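Local coordinates for ribonuclease P protein component 3 (Thermococcus kodakarensis KOD1, PDB 3WYZ) that probably serves as a protein subunit of ribonuclease P, the RNA-based enzyme that matures tRNA by cutting off the 5' extension of its precursors, at residues L88-G93 and V107-S112; F36-V41 and V65-V70. One frame throughout, in Å; residues are numbered along the deposited sequence.

How the contacts relate
Contacts 1 and 2 are two strand pairings in one parallel sheet, with centres about 9 Å apart. Along the chain contact 2 comes first, joining strands 33-41 and 65-70 across helix 48-62; contact 1 follows, joining strands 88-92 and 109-111 across helix 96-104. Helix 74-83 lies between them in sequence, and strands 65-70 and 88-92 are themselves neighbours in the sheet, so the four strands run on without a break. Along this seam Y90 N and L67 O, 2.7 Å apart, probably form a hydrogen bond, and the Y90 ring packs on A66. Together the contacts build four successive strands of a TIM-barrel-like wall.

Contact 1 (L88-G93 and V107-S112); sequences LLYVQG and VDALIS
The Y90 ring carries CD1 of I111 over one face, 4.2 Å above the plane and displaced toward the rim, while CB of A109 meets it obliquely, 3.7 Å from CD1 of Y90. With CG anti to the carbonyl carbon (chi1 -62°), the ring leans back toward the start of the strand, beside A109; its buried OH reaches across the barrel interior to the backbone oxygen of M16. A second flat group, the D108 carboxylate, uses the anti lone pair of OD2 to accept the backbone N-H of L89 (OD2 to N 2.8 Å, 171° at the hydrogen), standing in for a backbone carbonyl just before strand 109-111. A leucine in its place would probably leave L89 N without this acceptor, with only the weak backbone bonds to L89 O at this end of the pair. Next to it, CG2 of V107 presses tightly on CG of L89 (3.4 Å) and also touches CG2 of V91, on the side facing the helices. Further on the ladder is regular: V91 N binds A109 O, I111 N binds V91 O at 2.9 Å, and G93 N binds I111 O at 2.7 Å. Helix 96-104 packs over V91 and L110, whereas Y90, A109 and I111 point to the other face, the arrangement of a right-handed beta-alpha-beta unit in a TIM-barrel-like fold.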
loop_
_atom_site.group_PDB
_atom_site.type_symbol
_atom_site.label_atom_id
_atom_site.label_comp_id
_atom_site.label_asym_id
_atom_site.label_seq_id
_atom_site.Cartn_x
_atom_site.Cartn_y
_atom_site.Cartn_z
ATOM N N LEU A 88 5.037 5.513 -8.309
ATOM C CA LEU A 88 3.949 5.658 -7.356
ATOM C C LEU A 88 4.556 6.059 -6.029
ATOM O O LEU A 88 5.597 5.537 -5.632
ATOM C CB LEU A 88 3.175 4.355 -7.173
ATOM C CG LEU A 88 2.504 3.778 -8.410
ATOM C CD1 LEU A 88 1.832 2.463 -8.074
ATOM C CD2 LEU A 88 1.512 4.745 -9.041
ATOM N N LEU A 89 3.902 6.987 -5.339
ATOM C CA LEU A 89 4.359 7.418 -4.033
ATOM C C LEU A 89 3.503 6.759 -2.958
ATOM O O LEU A 89 2.335 7.104 -2.788
ATOM C CB LEU A 89 4.305 8.945 -3.925
ATOM C CG LEU A 89 4.997 9.578 -2.710
ATOM C CD1 LEU A 89 6.473 9.230 -2.680
ATOM C CD2 LEU A 89 4.813 11.093 -2.715
ATOM N N TYR A 90 4.085 5.790 -2.259
ATOM C CA TYR A 90 3.463 5.203 -1.079
ATOM C C TYR A 90 4.040 5.840 0.177
ATOM O O TYR A 90 5.159 6.350 0.165
ATOM C CB TYR A 90 3.710 3.696 -1.004
ATOM C CG TYR A 90 3.148 2.861 -2.132
ATOM C CD1 TYR A 90 2.091 3.310 -2.928
ATOM C CD2 TYR A 90 3.645 1.587 -2.365
ATOM C CE1 TYR A 90 1.580 2.525 -3.945
ATOM C CE2 TYR A 90 3.135 0.797 -3.369
ATOM C CZ TYR A 90 2.107 1.268 -4.160
ATOM O OH TYR A 90 1.613 0.467 -5.159
ATOM N N VAL A 91 3.265 5.803 1.257
ATOM C CA VAL A 91 3.730 6.232 2.570
ATOM C C VAL A 91 3.385 5.156 3.590
ATOM O O VAL A 91 2.264 4.661 3.624
ATOM C CB VAL A 91 3.106 7.577 2.994
ATOM C CG1 VAL A 91 3.522 7.949 4.417
ATOM C CG2 VAL A 91 3.504 8.675 2.026
ATOM N N GLN A 92 4.369 4.798 4.409
ATOM C CA GLN A 92 4.183 3.854 5.498
ATOM C C GLN A 92 3.360 4.510 6.603
ATOM O O GLN A 92 3.742 5.560 7.125
ATOM C CB GLN A 92 5.547 3.432 6.050
ATOM C CG GLN A 92 5.520 2.426 7.194
ATOM C CD GLN A 92 5.562 0.993 6.710
ATOM O OE1 GLN A 92 4.568 0.474 6.204
ATOM N NE2 GLN A 92 6.714 0.344 6.859
ATOM N N GLY A 93 2.234 3.883 6.947
ATOM C CA GLY A 93 1.386 4.348 8.033
ATOM C C GLY A 93 1.933 3.955 9.392
ATOM O O GLY A 93 2.879 3.181 9.481
ATOM N N VAL A 107 -1.177 11.717 -1.852
ATOM C CA VAL A 107 -0.265 10.635 -2.187
ATOM C C VAL A 107 -1.066 9.473 -2.797
ATOM O O VAL A 107 -2.280 9.372 -2.588
ATOM C CB VAL A 107 0.525 10.200 -0.922
ATOM C CG1 VAL A 107 -0.179 9.089 -0.152
ATOM C CG2 VAL A 107 1.925 9.790 -1.286
ATOM N N ASP A 108 -0.396 8.611 -3.560
ATOM C CA ASP A 108 -1.076 7.496 -4.238
ATOM C C ASP A 108 -1.715 6.535 -3.238
ATOM O O ASP A 108 -2.852 6.109 -3.421
ATOM C CB ASP A 108 -0.109 6.730 -5.151
ATOM C CG ASP A 108 0.332 7.552 -6.358
ATOM O OD1 ASP A 108 -0.539 7.899 -7.188
ATOM O OD2 ASP A 108 1.544 7.856 -6.474
ATOM N N ALA A 109 -0.985 6.185 -2.183
ATOM C CA ALA A 109 -1.518 5.265 -1.183
ATOM C C ALA A 109 -0.878 5.428 0.182
ATOM O O ALA A 109 0.309 5.727 0.290
ATOM C CB ALA A 109 -1.356 3.828 -1.651
ATOM N N LEU A 110 -1.692 5.219 1.213
ATOM C CA LEU A 110 -1.228 5.095 2.583
ATOM C C LEU A 110 -1.272 3.618 2.943
ATOM O O LEU A 110 -2.344 3.014 2.950
ATOM C CB LEU A 110 -2.129 5.891 3.527
ATOM C CG LEU A 110 -1.770 5.885 5.014
ATOM C CD1 LEU A 110 -0.407 6.518 5.231
ATOM C CD2 LEU A 110 -2.839 6.605 5.830
ATOM N N ILE A 111 -0.106 3.045 3.228
ATOM C CA ILE A 111 0.008 1.623 3.510
ATOM C C ILE A 111 -0.076 1.386 5.011
ATOM O O ILE A 111 0.733 1.925 5.770
ATOM C CB ILE A 111 1.345 1.045 2.993
ATOM C CG1 ILE A 111 1.577 1.399 1.519
ATOM C CG2 ILE A 111 1.386 -0.466 3.180
ATOM C CD1 ILE A 111 0.505 0.915 0.560
ATOM N N SER A 112 -1.066 0.589 5.425
ATOM C CA SER A 112 -1.211 0.140 6.813
ATOM C C SER A 112 -1.125 1.272 7.846
ATOM O O SER A 112 -0.121 1.397 8.535
ATOM C CB SER A 112 -0.151 -0.918 7.129
ATOM O OG SER A 112 -0.327 -2.064 6.324
#

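Contact 2 (F36-V41 and V65-V70); sequences FTKKLV and VALLLV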
loop_
_atom_site.group_PDB
_atom_site.type_symbol
_atom_site.label_atom_id
_atom_site.label_comp_id
_atom_site.label_asym_id
_atom_site.label_seq_id
_atom_site.Cartn_x
_atom_site.Cartn_y
_atom_site.Cartn_z
ATOM N N PHE A 36 6.995 -3.204 -8.175
ATOM C CA PHE A 36 8.136 -3.317 -7.276
ATOM C C PHE A 36 8.273 -2.049 -6.437
ATOM O O PHE A 36 8.364 -0.948 -6.973
ATOM C CB PHE A 36 9.431 -3.568 -8.049
ATOM C CG PHE A 36 10.634 -3.740 -7.160
ATOM C CD1 PHE A 36 11.374 -2.635 -6.749
ATOM C CD2 PHE A 36 11.015 -4.998 -6.728
ATOM C CE1 PHE A 36 12.476 -2.788 -5.923
ATOM C CE2 PHE A 36 12.115 -5.160 -5.905
ATOM C CZ PHE A 36 12.847 -4.053 -5.503
ATOM N N THR A 37 8.292 -2.211 -5.119
ATOM C CA THR A 37 8.368 -1.084 -4.202
ATOM C C THR A 37 9.780 -0.935 -3.629
ATOM O O THR A 37 10.336 -1.880 -3.064
ATOM C CB THR A 37 7.363 -1.259 -3.048
ATOM O OG1 THR A 37 6.029 -1.316 -3.580
ATOM C CG2 THR A 37 7.469 -0.104 -2.061
ATOM N N LYS A 38 10.360 0.248 -3.801
ATOM C CA LYS A 38 11.639 0.575 -3.186
ATOM C C LYS A 38 11.367 1.232 -1.837
ATOM O O LYS A 38 10.749 2.293 -1.767
ATOM C CB LYS A 38 12.445 1.522 -4.077
ATOM C CG LYS A 38 13.821 1.875 -3.528
ATOM C CD LYS A 38 14.364 3.147 -4.161
ATOM C CE LYS A 38 15.769 3.465 -3.665
ATOM N NZ LYS A 38 15.823 3.764 -2.208
ATOM N N LYS A 39 11.823 0.590 -0.770
ATOM C CA LYS A 39 11.657 1.110 0.578
ATOM C C LYS A 39 12.686 2.214 0.810
ATOM O O LYS A 39 13.872 2.031 0.529
ATOM C CB LYS A 39 11.817 -0.020 1.592
ATOM C CG LYS A 39 11.301 0.305 2.983
ATOM C CD LYS A 39 11.058 -0.967 3.782
ATOM C CE LYS A 39 10.637 -0.660 5.207
ATOM N NZ LYS A 39 10.231 -1.887 5.946
ATOM N N LEU A 40 12.227 3.359 1.307
ATOM C CA LEU A 40 13.073 4.543 1.430
ATOM C C LEU A 40 12.948 5.220 2.797
ATOM O O LEU A 40 11.924 5.828 3.107
ATOM C CB LEU A 40 12.720 5.532 0.323
ATOM C CG LEU A 40 13.518 6.831 0.259
ATOM C CD1 LEU A 40 15.018 6.558 0.317
ATOM C CD2 LEU A 40 13.156 7.605 -1.000
ATOM N N VAL A 41 14.014 5.120 3.594
ATOM C CA VAL A 41 14.063 5.693 4.940
ATOM C C VAL A 41 14.750 7.053 4.897
ATOM O O VAL A 41 15.890 7.156 4.443
ATOM C CB VAL A 41 14.827 4.775 5.912
ATOM C CG1 VAL A 41 14.609 5.225 7.352
ATOM C CG2 VAL A 41 14.401 3.319 5.724
ATOM N N VAL A 65 7.190 0.786 -10.808
ATOM C CA VAL A 65 7.929 1.025 -9.578
ATOM C C VAL A 65 7.142 1.934 -8.638
ATOM O O VAL A 65 6.583 2.952 -9.061
ATOM C CB VAL A 65 9.325 1.644 -9.865
ATOM C CG1 VAL A 65 10.055 1.970 -8.569
ATOM C CG2 VAL A 65 10.169 0.690 -10.700
ATOM N N ALA A 66 7.098 1.550 -7.362
ATOM C CA ALA A 66 6.538 2.401 -6.311
ATOM C C ALA A 66 7.634 2.818 -5.340
ATOM O O ALA A 66 8.629 2.117 -5.168
ATOM C CB ALA A 66 5.437 1.677 -5.577
ATOM N N LEU A 67 7.443 3.968 -4.711
ATOM C CA LEU A 67 8.383 4.481 -3.734
ATOM C C LEU A 67 7.705 4.556 -2.368
ATOM O O LEU A 67 6.755 5.325 -2.184
ATOM C CB LEU A 67 8.862 5.863 -4.170
ATOM C CG LEU A 67 10.055 6.454 -3.425
ATOM C CD1 LEU A 67 11.317 5.639 -3.685
ATOM C CD2 LEU A 67 10.244 7.902 -3.853
ATOM N N LEU A 68 8.184 3.758 -1.419
ATOM C CA LEU A 68 7.609 3.731 -0.075
ATOM C C LEU A 68 8.426 4.588 0.886
ATOM O O LEU A 68 9.554 4.237 1.237
ATOM C CB LEU A 68 7.515 2.294 0.446
ATOM C CG LEU A 68 7.035 2.136 1.895
ATOM C CD1 LEU A 68 5.581 2.552 2.037
ATOM C CD2 LEU A 68 7.239 0.707 2.368
ATOM N N LEU A 69 7.839 5.701 1.315
ATOM C CA LEU A 69 8.488 6.610 2.248
ATOM C C LEU A 69 8.176 6.212 3.683
ATOM O O LEU A 69 7.010 6.163 4.081
ATOM C CB LEU A 69 8.027 8.051 2.015
ATOM C CG LEU A 69 8.195 8.635 0.614
ATOM C CD1 LEU A 69 7.768 10.099 0.622
ATOM C CD2 LEU A 69 9.625 8.485 0.105
ATOM N N VAL A 70 9.222 5.920 4.452
ATOM C CA VAL A 70 9.092 5.725 5.892
ATOM C C VAL A 70 9.874 6.847 6.586
ATOM O O VAL A 70 11.077 7.008 6.375
ATOM C CB VAL A 70 9.550 4.315 6.334
ATOM C CG1 VAL A 70 8.962 3.249 5.416
ATOM C CG2 VAL A 70 11.062 4.185 6.353
#
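L40 and L67 meet through their methyl ends, CD2 of L40 lying 3.8 Å from CD1 of L67, and the same CD2 reaches CD2 of L69, so one methyl bridges two residues of the next strand. Its chi1 (-179°) sets CG anti to the backbone N, and chi2 (49°) turns CD1 back, leaving CD2 extended, anti to CA, where it reaches both leucines. K38 lies alongside L67, pointing the same way; the extended chain carries CD along L67, 4.0 Å from its CD1, and only the last bond bends (chi4 -64°), leading the end away, while its side chain also touches E54 and L58 of helix 48-62.

On the other face T37 divides its two branches: CG2 is pressed tightly against CB of L68 (3.5 Å), and OG1, 3.6 Å from CB of A66, is hydrogen-bonded to D17 of the preceding strand. K39 runs out fully extended beside L68, its CG 4.1 Å from CD2 of L68, and its NZ forms a salt bridge with E180. At the end of the pair, CG2 of V70 meets CG2 of V41, 3.5 Å away.

Five backbone hydrogen bonds, from A66 N to F36 O through V70 N to L40 O, fix the register. Helix 48-62 packs against F36, K38 and V65 on one face of the pair, while on the opposite face T37, A66 and L68, continued by the Y90 ring, form part of the inner layer of a parallel barrel wall.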